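Local coordinates for protein DNA-binding transcriptional repressor YiaJ (Escherichia coli, PDB 1YSQ) that represses transcription of the yiaKLMNOPQRS operon, which may serve the use of 2,3-diketo-L-gulonate, and is seen here as its IclR-type C-terminal effector-binding domain, at residues Met62-Cys66 and Ser84-Ser88; Glu27-Ser33 and Tyr146-Leu152; Ser7-Ile11 and Leu41-Leu45; Ser117-Met121 and Cys132-Pro136; Ile13-Leu18 and Ala175-Leu180. All blocks are in the same frame, centred on the assembly; numbering follows the deposited sequence.

Interaction 1: Met62-Cys66 and Ser84-Ser88; sequences MPLYC and SYWES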
# COMPACT_ATOMS: atom_id res chain seq x y z
N MET A 62 0.79 5.14 -9.22
CA MET A 62 0.67 3.71 -9.17
C MET A 62 -0.84 3.36 -9.51
O MET A 62 -1.75 3.91 -8.86
CB MET A 62 1.27 3.29 -7.76
CG MET A 62 2.43 4.42 -6.89
SD MET A 62 2.98 3.32 -5.69
CE MET A 62 2.31 4.08 -4.36
N PRO A 63 -1.15 2.56 -10.56
CA PRO A 63 -2.57 2.24 -10.86
C PRO A 63 -3.24 1.47 -9.71
O PRO A 63 -2.58 0.65 -9.05
CB PRO A 63 -2.50 1.33 -12.10
CG PRO A 63 -1.13 1.56 -12.68
CD PRO A 63 -0.24 1.87 -11.50
N LEU A 64 -4.51 1.74 -9.47
CA LEU A 64 -5.19 1.13 -8.32
C LEU A 64 -5.21 -0.40 -8.35
O LEU A 64 -5.07 -1.03 -7.30
CB LEU A 64 -6.62 1.67 -8.19
CG LEU A 64 -6.79 3.18 -7.92
CD1 LEU A 64 -8.27 3.51 -7.73
CD2 LEU A 64 -5.98 3.69 -6.75
N TYR A 65 -5.39 -0.98 -9.54
CA TYR A 65 -5.69 -2.41 -9.67
C TYR A 65 -4.51 -3.34 -9.36
O TYR A 65 -4.71 -4.51 -9.05
CB TYR A 65 -6.27 -2.74 -11.06
CG TYR A 65 -5.20 -2.92 -12.12
CD1 TYR A 65 -4.79 -4.20 -12.53
CD2 TYR A 65 -4.57 -1.80 -12.69
CE1 TYR A 65 -3.78 -4.37 -13.48
CE2 TYR A 65 -3.57 -1.95 -13.65
CZ TYR A 65 -3.18 -3.24 -14.04
OH TYR A 65 -2.20 -3.39 -15.00
N CYS A 66 -3.28 -2.82 -9.47
CA CYS A 66 -2.07 -3.64 -9.30
C CYS A 66 -1.18 -3.17 -8.14
O CYS A 66 -0.08 -3.67 -7.94
CB CYS A 66 -1.27 -3.71 -10.63
SG CYS A 66 -0.80 -2.08 -11.25
N SER A 84 -17.13 1.12 -12.60
CA SER A 84 -16.84 2.19 -13.56
C SER A 84 -15.35 2.26 -13.89
O SER A 84 -14.98 2.54 -15.03
CB SER A 84 -17.33 3.56 -13.06
OG SER A 84 -18.69 3.50 -12.66
N TYR A 85 -14.51 1.99 -12.90
CA TYR A 85 -13.06 1.91 -13.10
C TYR A 85 -12.73 0.85 -14.15
O TYR A 85 -11.98 1.12 -15.08
CB TYR A 85 -12.35 1.64 -11.76
CG TYR A 85 -10.85 1.47 -11.85
CD1 TYR A 85 -9.99 2.56 -11.67
CD2 TYR A 85 -10.28 0.21 -12.07
CE1 TYR A 85 -8.60 2.40 -11.74
CE2 TYR A 85 -8.89 0.04 -12.15
CZ TYR A 85 -8.06 1.13 -11.97
OH TYR A 85 -6.70 0.95 -12.03
N TRP A 86 -13.30 -0.35 -14.00
CA TRP A 86 -13.08 -1.43 -14.97
C TRP A 86 -13.56 -1.03 -16.37
O TRP A 86 -12.91 -1.33 -17.37
CB TRP A 86 -13.72 -2.75 -14.51
CG TRP A 86 -12.70 -3.84 -14.34
CD1 TRP A 86 -12.45 -4.87 -15.20
CD2 TRP A 86 -11.77 -3.97 -13.26
NE1 TRP A 86 -11.41 -5.65 -14.72
CE2 TRP A 86 -10.98 -5.12 -13.53
CE3 TRP A 86 -11.53 -3.25 -12.08
CZ2 TRP A 86 -9.97 -5.56 -12.66
CZ3 TRP A 86 -10.51 -3.68 -11.22
CH2 TRP A 86 -9.75 -4.82 -11.52
N GLU A 87 -14.70 -0.35 -16.43
CA GLU A 87 -15.27 0.06 -17.71
C GLU A 87 -14.36 1.06 -18.42
O GLU A 87 -14.11 0.95 -19.63
CB GLU A 87 -16.68 0.63 -17.52
CG GLU A 87 -17.74 -0.45 -17.35
CD GLU A 87 -19.02 0.06 -16.71
OE1 GLU A 87 -19.29 1.28 -16.75
OE2 GLU A 87 -19.78 -0.78 -16.17
N SER A 88 -13.83 2.00 -17.64
CA SER A 88 -13.07 3.14 -18.17
C SER A 88 -11.55 2.93 -18.25
O SER A 88 -10.85 3.76 -18.83
CB SER A 88 -13.36 4.38 -17.31
OG SER A 88 -12.85 4.17 -16.00
O HOH W 1 -5.36 3.13 -12.51
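The phenol oxygen of Tyr85 meets the backbone just after strand 61-63. Tyr65 N gives it a weak hydrogen bond of 3.4 Å to OH, bent to 143° at the hydrogen. A water lies 2.6 Å from Tyr85 OH and also accepts a weak bond from Leu64 N. Direct and water-mediated links therefore tie one hydroxyl to two successive backbone amides. Tyr85 extends from its helix with CG anti to the backbone N (chi1 177°), which carries the ring across to the loop. There two ring carbons have different neighbours: CE1 lies 4.1 Å from Leu64 CB, and CE2 lies 4.0 Å from Tyr65 CB, both set obliquely to the ring. Tyr65 crosses Tyr85 at about a right angle. The Tyr85 hydroxyl sits at the edge of the Tyr65 ring, near its plane, with OH 3.5 Å from CD2. Trp86 adds a flank, its CH2 resting 4.1 Å from Tyr65 CB. In this IclR-type effector-binding domain, the contact docks helix 79-88 against the chain that leaves an outer strand of the antiparallel sheet. A phenylalanine in place of Tyr85 would probably keep much of the ring packing but leave the Tyr65 amide and the water without their hydroxyl partner. The polar ends of the other two aromatics are held by loops: Tyr65 OH bonds to Gln94 O, and Trp86 NE1 to Thr102 O.

Interaction 2: Glu27-Ser33 and Tyr146-Leu152; sequences ETINFSS and YAVSISL. With PO4 (phosphate ion), chain B.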
# COMPACT_ATOMS: atom_id res chain seq x y z
N GLU A 27 13.32 -3.22 5.71
CA GLU A 27 12.72 -3.28 4.37
C GLU A 27 12.30 -1.92 3.83
O GLU A 27 12.18 -0.95 4.58
CB GLU A 27 11.47 -4.18 4.40
CG GLU A 27 11.68 -5.61 4.89
CD GLU A 27 12.57 -6.44 3.97
OE1 GLU A 27 13.03 -5.92 2.93
OE2 GLU A 27 12.82 -7.63 4.30
N THR A 28 12.03 -1.89 2.52
CA THR A 28 11.43 -0.74 1.83
C THR A 28 10.12 -0.31 2.47
O THR A 28 9.21 -1.16 2.64
CB THR A 28 11.11 -1.12 0.38
OG1 THR A 28 12.32 -1.48 -0.32
CG2 THR A 28 10.51 0.10 -0.40
N ILE A 29 10.00 0.97 2.80
CA ILE A 29 8.75 1.52 3.32
C ILE A 29 8.21 2.51 2.32
O ILE A 29 8.91 3.42 1.90
CB ILE A 29 8.95 2.20 4.72
CG1 ILE A 29 9.66 1.26 5.73
CG2 ILE A 29 7.61 2.74 5.29
CD1 ILE A 29 9.04 -0.13 5.94
N ASN A 30 6.94 2.31 1.92
CA ASN A 30 6.25 3.18 0.96
C ASN A 30 5.10 3.88 1.67
O ASN A 30 4.42 3.28 2.51
CB ASN A 30 5.63 2.36 -0.18
CG ASN A 30 6.60 1.36 -0.78
OD1 ASN A 30 6.49 0.15 -0.58
ND2 ASN A 30 7.57 1.87 -1.50
N PHE A 31 4.87 5.13 1.28
CA PHE A 31 3.76 5.90 1.85
C PHE A 31 3.10 6.67 0.72
O PHE A 31 3.75 7.47 0.04
CB PHE A 31 4.29 6.85 2.92
CG PHE A 31 3.22 7.60 3.66
CD1 PHE A 31 2.26 6.93 4.42
CD2 PHE A 31 3.20 8.99 3.65
CE1 PHE A 31 1.27 7.64 5.13
CE2 PHE A 31 2.20 9.69 4.36
CZ PHE A 31 1.24 9.01 5.09
N SER A 32 1.82 6.39 0.50
CA SER A 32 1.10 7.01 -0.60
C SER A 32 -0.11 7.81 -0.14
O SER A 32 -0.58 7.64 0.99
CB SER A 32 0.66 5.94 -1.62
OG SER A 32 -0.46 5.22 -1.10
N SER A 33 -0.60 8.68 -1.04
CA SER A 33 -1.91 9.30 -0.92
C SER A 33 -2.74 8.79 -2.09
O SER A 33 -2.21 8.22 -3.05
CB SER A 33 -1.81 10.83 -0.97
OG SER A 33 -1.25 11.24 -2.23
N TYR A 146 -4.56 8.04 2.97
CA TYR A 146 -3.15 7.63 2.83
C TYR A 146 -3.05 6.15 3.16
O TYR A 146 -3.95 5.58 3.77
CB TYR A 146 -2.21 8.39 3.78
CG TYR A 146 -2.36 9.88 3.70
CD1 TYR A 146 -1.82 10.61 2.64
CD2 TYR A 146 -3.09 10.57 4.67
CE1 TYR A 146 -2.00 11.98 2.55
CE2 TYR A 146 -3.26 11.94 4.59
CZ TYR A 146 -2.72 12.63 3.54
OH TYR A 146 -2.90 13.98 3.47
N ALA A 147 -1.93 5.54 2.77
CA ALA A 147 -1.71 4.13 3.04
C ALA A 147 -0.20 3.89 3.15
O ALA A 147 0.60 4.67 2.62
CB ALA A 147 -2.32 3.28 1.91
N VAL A 148 0.17 2.82 3.84
CA VAL A 148 1.57 2.50 4.06
C VAL A 148 1.80 1.08 3.56
O VAL A 148 0.94 0.23 3.74
CB VAL A 148 1.95 2.52 5.57
CG1 VAL A 148 3.47 2.31 5.78
CG2 VAL A 148 1.48 3.80 6.25
N SER A 149 2.97 0.82 2.97
CA SER A 149 3.29 -0.55 2.58
C SER A 149 4.74 -0.92 2.82
O SER A 149 5.61 -0.05 2.92
CB SER A 149 2.85 -0.82 1.13
OG SER A 149 3.75 -0.24 0.19
N ILE A 150 5.00 -2.23 2.95
CA ILE A 150 6.35 -2.76 3.02
C ILE A 150 6.58 -3.60 1.77
O ILE A 150 5.76 -4.47 1.47
CB ILE A 150 6.53 -3.67 4.29
CG1 ILE A 150 6.36 -2.85 5.58
CG2 ILE A 150 7.90 -4.38 4.23
CD1 ILE A 150 6.36 -3.71 6.90
N SER A 151 7.68 -3.37 1.05
CA SER A 151 8.02 -4.22 -0.10
C SER A 151 9.20 -5.09 0.29
O SER A 151 10.11 -4.63 0.99
CB SER A 151 8.41 -3.41 -1.35
OG SER A 151 7.54 -2.32 -1.61
N LEU A 152 9.19 -6.33 -0.18
CA LEU A 152 10.26 -7.27 0.10
C LEU A 152 10.18 -8.42 -0.89
O LEU A 152 9.18 -8.55 -1.61
CB LEU A 152 10.19 -7.79 1.55
CG LEU A 152 9.06 -8.75 1.96
CD1 LEU A 152 9.39 -9.36 3.33
CD2 LEU A 152 7.69 -8.09 2.00
P PO4 B . 2.21 -1.02 -3.39
O1 PO4 B . 2.01 -2.41 -4.02
O2 PO4 B . 1.03 -0.59 -2.57
O3 PO4 B . 3.47 -0.95 -2.56
O4 PO4 B . 2.35 -0.05 -4.56
O HOH W 2 12.95 -4.07 0.51
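This is an antiparallel pairing of two strands, 28-33 and 146-152, in the middle of the six-stranded sheet of the effector-binding domain. The fold belongs to the GAF clan. Asn30 and Ser149 form a hydrogen-bonded pair, with Asn30 N to Ser149 O at 2.9 Å and nearly straight (175°). Ser32 and Ala147 form a second such pair. Between them, Phe31 and Val148 make a non-hydrogen-bonded pair.

The two faces of the sheet differ. Ile29, Phe31, Val148 and Ile150 lie on one face, where Leu18 of helix 8-25 packs on Ile29 and Phe31. Ile29 and Ile150 run side by side, and CD1 of the former reaches CG1 of the latter at 3.8 Å. With CG anti to the backbone N (chi1 -175°), Phe31 lays its ring toward the partner strand, where CD1 comes 3.7 Å from Val148 CG2 at the ring edge. The Phe31 and Tyr146 rings are near parallel, at 22°, but are slid apart and barely overlap.

Asn30, Ser149 and Ser151 share the other face and are buried. A phosphate ion, probably from the crystallisation liquor, lies on this side and is also bonded by Ala68 N, Met69 N and Ser67 OG. Ser149 OG is 2.9 Å from phosphate O3 and equally 2.9 Å from Asn30 OD1, so the target of its proton is not settled. The same Asn30 OD1 accepts a clear bond of 2.9 Å from Ser151 OG, which lies in the carbonyl plane on a lone pair.

Interaction 3: Ser7-Ile11 and Leu41-Leu45; sequences SLNII and LIYKL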
# COMPACT_ATOMS: atom_id res chain seq x y z
N SER A 7 1.06 17.45 1.06
CA SER A 7 1.83 16.25 1.52
C SER A 7 2.83 16.59 2.62
O SER A 7 3.24 15.72 3.39
CB SER A 7 2.54 15.58 0.35
OG SER A 7 1.61 15.24 -0.65
N LEU A 8 3.22 17.86 2.68
CA LEU A 8 4.17 18.37 3.68
C LEU A 8 3.74 18.06 5.11
O LEU A 8 4.51 17.49 5.89
CB LEU A 8 4.37 19.88 3.51
CG LEU A 8 4.92 20.40 2.18
CD1 LEU A 8 4.65 21.91 2.06
CD2 LEU A 8 6.41 20.08 2.02
N ASN A 9 2.51 18.47 5.45
CA ASN A 9 1.96 18.26 6.79
C ASN A 9 1.91 16.78 7.16
O ASN A 9 2.34 16.41 8.25
CB ASN A 9 0.57 18.90 6.93
CG ASN A 9 0.58 20.40 6.68
OD1 ASN A 9 1.65 21.05 6.68
ND2 ASN A 9 -0.61 20.98 6.47
N ILE A 10 1.38 15.95 6.27
CA ILE A 10 1.31 14.51 6.55
C ILE A 10 2.71 13.85 6.62
O ILE A 10 2.95 12.99 7.47
CB ILE A 10 0.33 13.75 5.59
CG1 ILE A 10 0.06 12.32 6.10
CG2 ILE A 10 0.85 13.71 4.14
CD1 ILE A 10 -0.76 12.25 7.38
N ILE A 11 3.64 14.27 5.77
CA ILE A 11 4.99 13.71 5.85
C ILE A 11 5.66 14.10 7.18
O ILE A 11 6.32 13.27 7.82
CB ILE A 11 5.83 14.04 4.59
CG1 ILE A 11 5.30 13.21 3.41
CG2 ILE A 11 7.31 13.69 4.81
CD1 ILE A 11 5.63 13.77 2.04
N LEU A 41 2.95 7.93 -4.85
CA LEU A 41 4.01 7.65 -3.89
C LEU A 41 4.62 8.96 -3.40
O LEU A 41 5.44 9.55 -4.10
CB LEU A 41 5.08 6.73 -4.49
CG LEU A 41 6.07 6.15 -3.47
CD1 LEU A 41 5.31 5.43 -2.34
CD2 LEU A 41 7.02 5.18 -4.16
N ILE A 42 4.23 9.40 -2.21
CA ILE A 42 4.72 10.70 -1.71
C ILE A 42 5.97 10.59 -0.86
O ILE A 42 6.62 11.60 -0.58
CB ILE A 42 3.60 11.50 -1.00
CG1 ILE A 42 3.09 10.75 0.25
CG2 ILE A 42 2.47 11.81 -2.01
CD1 ILE A 42 2.11 11.57 1.11
N TYR A 43 6.33 9.38 -0.45
CA TYR A 43 7.44 9.19 0.46
C TYR A 43 7.89 7.74 0.35
O TYR A 43 7.06 6.82 0.27
CB TYR A 43 6.95 9.55 1.87
CG TYR A 43 7.91 9.37 3.00
CD1 TYR A 43 8.50 10.47 3.61
CD2 TYR A 43 8.18 8.10 3.53
CE1 TYR A 43 9.36 10.31 4.70
CE2 TYR A 43 9.02 7.94 4.61
CZ TYR A 43 9.60 9.05 5.19
OH TYR A 43 10.43 8.90 6.28
N LYS A 44 9.20 7.55 0.30
CA LYS A 44 9.77 6.20 0.19
C LYS A 44 11.11 6.11 0.93
O LYS A 44 11.95 6.99 0.79
CB LYS A 44 9.94 5.78 -1.28
CG LYS A 44 10.36 4.31 -1.45
CD LYS A 44 10.89 4.01 -2.84
CE LYS A 44 11.24 2.51 -2.97
NZ LYS A 44 12.13 2.21 -4.18
N LEU A 45 11.29 5.03 1.69
CA LEU A 45 12.59 4.69 2.29
C LEU A 45 13.11 3.40 1.69
O LEU A 45 12.42 2.38 1.69
CB LEU A 45 12.49 4.56 3.82
CG LEU A 45 11.97 5.82 4.54
CD1 LEU A 45 11.61 5.53 5.97
CD2 LEU A 45 12.97 6.99 4.45
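Ile11 is the close-packed part of this contact, and Ser7 is its exposed margin. Ile11 lies in the first turn of helix 8-25 and Ser7 just ahead of it; they meet Ile42 and Tyr43 of strand 38-45. The two branches of Ile11 have separate targets. CG2, placed anti to the backbone N, comes 3.6 Å from Tyr43 CD1 and approaches that ring obliquely. CD1, at the end of the longer branch, comes 3.5 Å from Ile42 O. The Tyr43 ring is further enclosed by Ala15 and Leu18 of the same helix, and its hydroxyl bonds to Thr192 OG1 near the chain end.

Ile42 serves the other end of the contact. CG1 stands between the backbone N and the carbonyl carbon (chi1 63°), which carries CD1 to within 3.9 Å of Ile10 CG2. The two side chains cross at about a right angle. Towards solvent the packing thins out: Ser7 OG lies 3.8 Å from Ile42 CG2, a plain van der Waals touch. No hydrogen bond joins the two segments. The backbone bond at this end stays within residues 7-11: Ile11 N bonds to Ser7 O at 2.8 Å.

Ile42 and Tyr43 can both point toward the helix because they face the single residue Phe31 of the neighbouring strand. This is a classic beta bulge, here turning two successive side chains of a sheet strand toward the helix packed on it.

Interaction 4: Ser117-Met121 and Cys132-Pro136; sequences SGAAM and CIAVP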
# COMPACT_ATOMS: atom_id res chain seq x y z
N SER A 117 -10.56 -7.23 6.58
CA SER A 117 -9.36 -7.40 7.39
C SER A 117 -8.58 -6.11 7.62
O SER A 117 -7.80 -6.02 8.58
CB SER A 117 -8.41 -8.43 6.75
OG SER A 117 -7.83 -7.86 5.59
N GLY A 118 -8.76 -5.13 6.74
CA GLY A 118 -8.00 -3.89 6.84
C GLY A 118 -6.54 -4.02 6.39
O GLY A 118 -5.66 -3.27 6.86
N ALA A 119 -6.27 -4.98 5.52
CA ALA A 119 -4.92 -5.20 4.97
C ALA A 119 -4.98 -5.77 3.57
O ALA A 119 -5.91 -6.49 3.22
CB ALA A 119 -4.10 -6.14 5.88
N ALA A 120 -3.95 -5.46 2.78
CA ALA A 120 -3.84 -5.98 1.43
C ALA A 120 -2.44 -6.50 1.16
O ALA A 120 -1.48 -6.12 1.84
CB ALA A 120 -4.16 -4.87 0.43
N MET A 121 -2.32 -7.35 0.16
CA MET A 121 -1.00 -7.77 -0.30
C MET A 121 -0.88 -7.55 -1.79
O MET A 121 -1.89 -7.53 -2.51
CB MET A 121 -0.77 -9.25 0.04
CG MET A 121 -0.22 -9.47 1.46
SD MET A 121 0.30 -11.23 1.68
CE MET A 121 1.64 -11.05 1.65
N CYS A 132 4.27 -7.30 -1.52
CA CYS A 132 4.10 -6.17 -0.60
C CYS A 132 2.98 -6.45 0.39
O CYS A 132 2.09 -7.27 0.11
CB CYS A 132 3.78 -4.88 -1.37
SG CYS A 132 4.94 -4.61 -2.73
N ILE A 133 3.04 -5.78 1.54
CA ILE A 133 1.93 -5.81 2.52
C ILE A 133 1.56 -4.36 2.77
O ILE A 133 2.44 -3.53 2.98
CB ILE A 133 2.36 -6.45 3.87
CG1 ILE A 133 3.07 -7.78 3.65
CG2 ILE A 133 1.14 -6.65 4.81
CD1 ILE A 133 3.94 -8.19 4.84
N ALA A 134 0.26 -4.04 2.76
CA ALA A 134 -0.17 -2.64 2.86
C ALA A 134 -1.33 -2.51 3.86
O ALA A 134 -2.10 -3.47 4.08
CB ALA A 134 -0.59 -2.11 1.49
N VAL A 135 -1.42 -1.34 4.49
CA VAL A 135 -2.49 -1.00 5.42
C VAL A 135 -3.02 0.43 5.16
O VAL A 135 -2.29 1.28 4.67
CB VAL A 135 -2.05 -1.11 6.91
CG1 VAL A 135 -1.78 -2.56 7.31
CG2 VAL A 135 -0.83 -0.21 7.20
N PRO A 136 -4.28 0.68 5.51
CA PRO A 136 -4.84 2.04 5.45
C PRO A 136 -4.37 2.95 6.58
O PRO A 136 -4.02 2.44 7.65
CB PRO A 136 -6.35 1.79 5.59
CG PRO A 136 -6.44 0.51 6.44
CD PRO A 136 -5.28 -0.32 5.95
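Ala120 and Ala134 face each other as an antiparallel hydrogen-bonded pair. Ala120 N reaches Ala134 O at 3.0 Å, and Ala134 N returns a bond of 2.9 Å to Ala120 O. Next along the strands, Met121 and Ile133 form a non-hydrogen-bonded pair whose side chains lie side by side and point the same way. Met121 CE closes on Ile133 CG1 at 4.1 Å. Its chain leaves with CG beside the backbone N (chi1 -85°) and bends at the sulfur, which brings the methyl across to Ile133. The Met121 backbone also leans on Cys132, with a CA-H...O contact of 3.2 Å from CA to Cys132 O.

At the other end the chain before Ala120 is no longer strand, while strand 130-137 runs on. Gly118 O lies 3.1 Å from Pro136 CD, so the proline ring abuts the carbonyl of the incoming chain. Gly118 is the first residue after helix 104-117 to leave helical angles, and it does so with positive phi (75°). Just before it, Ser117 OG accepts from Ala119 N at 3.3 Å, an ST turn that ties the helix end to the residue just before the strand.

The pair belongs to a beta hairpin at one margin of the sheet. Ala120, Ala134 and Pro136 meet Ile72 of helix 68-75. Met121 and Ile133 meet Leu157 of helix 154-160. Within the sheet, strand 130-137 bonds on its other side to strand 146-153.

Interaction 5: Ile13-Leu18 and Ala175-Leu180; sequences IAAPHL and AISNEL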
# COMPACT_ATOMS: atom_id res chain seq x y z
N ILE A 13 4.14 14.60 10.10
CA ILE A 13 3.55 13.67 11.06
C ILE A 13 4.12 12.26 10.89
O ILE A 13 4.50 11.62 11.88
CB ILE A 13 2.00 13.63 10.85
CG1 ILE A 13 1.36 14.97 11.21
CG2 ILE A 13 1.35 12.44 11.64
CD1 ILE A 13 -0.17 14.96 11.13
N ALA A 14 4.15 11.77 9.65
CA ALA A 14 4.42 10.35 9.41
C ALA A 14 5.90 9.95 9.47
O ALA A 14 6.21 8.84 9.93
CB ALA A 14 3.80 9.91 8.09
N ALA A 15 6.80 10.83 9.02
CA ALA A 15 8.21 10.47 8.83
C ALA A 15 8.92 9.75 10.00
O ALA A 15 9.57 8.74 9.76
CB ALA A 15 9.04 11.68 8.34
N PRO A 16 8.78 10.20 11.25
CA PRO A 16 9.45 9.51 12.36
C PRO A 16 8.99 8.06 12.48
O PRO A 16 9.77 7.16 12.81
CB PRO A 16 9.00 10.28 13.60
CG PRO A 16 8.50 11.58 13.10
CD PRO A 16 7.97 11.34 11.73
N HIS A 17 7.69 7.85 12.23
CA HIS A 17 7.07 6.54 12.33
C HIS A 17 7.49 5.63 11.18
O HIS A 17 7.76 4.45 11.39
CB HIS A 17 5.54 6.68 12.36
CG HIS A 17 5.03 7.47 13.52
ND1 HIS A 17 5.05 6.98 14.81
CD2 HIS A 17 4.52 8.72 13.59
CE1 HIS A 17 4.55 7.90 15.62
NE2 HIS A 17 4.23 8.96 14.91
N LEU A 18 7.53 6.18 9.97
CA LEU A 18 7.95 5.41 8.81
C LEU A 18 9.44 5.04 8.92
O LEU A 18 9.82 3.91 8.63
CB LEU A 18 7.64 6.17 7.51
CG LEU A 18 6.15 6.46 7.30
CD1 LEU A 18 5.95 7.49 6.20
CD2 LEU A 18 5.38 5.19 6.99
N ALA A 175 -0.42 4.81 14.56
CA ALA A 175 0.23 5.97 15.17
C ALA A 175 0.07 7.22 14.30
O ALA A 175 -0.30 8.30 14.79
CB ALA A 175 1.70 5.67 15.45
N ILE A 176 0.34 7.07 13.00
CA ILE A 176 0.11 8.14 12.02
C ILE A 176 -1.36 8.60 12.02
O ILE A 176 -1.64 9.80 12.08
CB ILE A 176 0.55 7.70 10.59
CG1 ILE A 176 2.05 7.35 10.57
CG2 ILE A 176 0.19 8.78 9.54
CD1 ILE A 176 2.54 6.61 9.31
N SER A 177 -2.28 7.66 11.93
CA SER A 177 -3.70 7.98 11.92
C SER A 177 -4.14 8.73 13.20
O SER A 177 -4.91 9.71 13.13
CB SER A 177 -4.52 6.71 11.76
OG SER A 177 -5.89 6.99 11.93
N ASN A 178 -3.64 8.25 14.34
CA ASN A 178 -3.96 8.82 15.65
C ASN A 178 -3.44 10.24 15.77
O ASN A 178 -4.16 11.13 16.22
CB ASN A 178 -3.41 7.93 16.78
CG ASN A 178 -4.23 6.65 16.97
OD1 ASN A 178 -5.37 6.56 16.50
ND2 ASN A 178 -3.65 5.66 17.65
N GLU A 179 -2.19 10.45 15.35
CA GLU A 179 -1.59 11.78 15.34
C GLU A 179 -2.25 12.73 14.35
O GLU A 179 -2.40 13.91 14.64
CB GLU A 179 -0.09 11.68 15.05
CG GLU A 179 0.73 11.40 16.30
CD GLU A 179 2.19 11.11 16.01
OE1 GLU A 179 2.74 10.23 16.69
OE2 GLU A 179 2.78 11.76 15.11
N LEU A 180 -2.64 12.23 13.18
CA LEU A 180 -3.35 13.07 12.21
C LEU A 180 -4.68 13.52 12.81
O LEU A 180 -5.02 14.71 12.77
CB LEU A 180 -3.55 12.32 10.88
CG LEU A 180 -4.47 12.94 9.81
CD1 LEU A 180 -3.88 14.23 9.19
CD2 LEU A 180 -4.81 11.92 8.72
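The imidazole of His17 has Ala175 CB over one face and Glu179 OE1 at its edge. The methyl stands 3.9 Å from the ring centroid, offset toward the rim, as a CH-pi contact. At the edge, His17 NE2 donates to Glu179 OE1 at 2.6 Å. The carboxylate oxygen lies close to the ring plane, but the bond is bent at the hydrogen (135°). The nitrogen meets the oxygen from above the carboxylate plane, and the two flat groups are turned 54° apart. Glu179 is extended beyond CG, and this brings its carboxylate to the ring from the opposite helix.

The helices 8-25 and 162-182 run nearly antiparallel here, their segment axes 157° apart and 9.4 Å distant at closest approach. Ile176 packs as a knob into a hole formed by Ile13, Ala14, His17 and Leu18. Its CD1 touches Ala14 CB at 3.7 Å and Leu18 CD2 at 3.9 Å. An alanine at the His17 position would probably leave Glu179 without this hydrogen-bond donor and open a gap beside Ala175 and Ile176.

Further along, Ile13 and Glu179 pass alongside one another, pointing opposite ways, with Ile13 CG2 at 3.8 Å from Glu179 CB. The sheet closes the inner side: Ala14 and Leu18 pack on Phe31, and Ile176 on Val137.

In the fold
Interaction 2 is the hub. Its strands bond on one side to interaction 3, through Phe31 N to Tyr43 O (3.0 Å), and on the other to interaction 4, through Ile150 N to Ile133 O (2.9 Å). Centres lie about 10 Å apart in both cases. Interaction 5 packs on the face bearing Ile29, Phe31 and Val148, with Leu18 CD2 3.7 Å from Val148 CG1. It shares helix 8-25 with interaction 3. Interactions 1 and 5 lie on opposite sides of the chain's centre, about 28 Å apart between centres, yet Met62 CE of interaction 1 reaches Ser32 CB of interaction 2 at 3.7 Å. The phosphate sits on the opposite face, near Ser149, consistent with an effector pocket there.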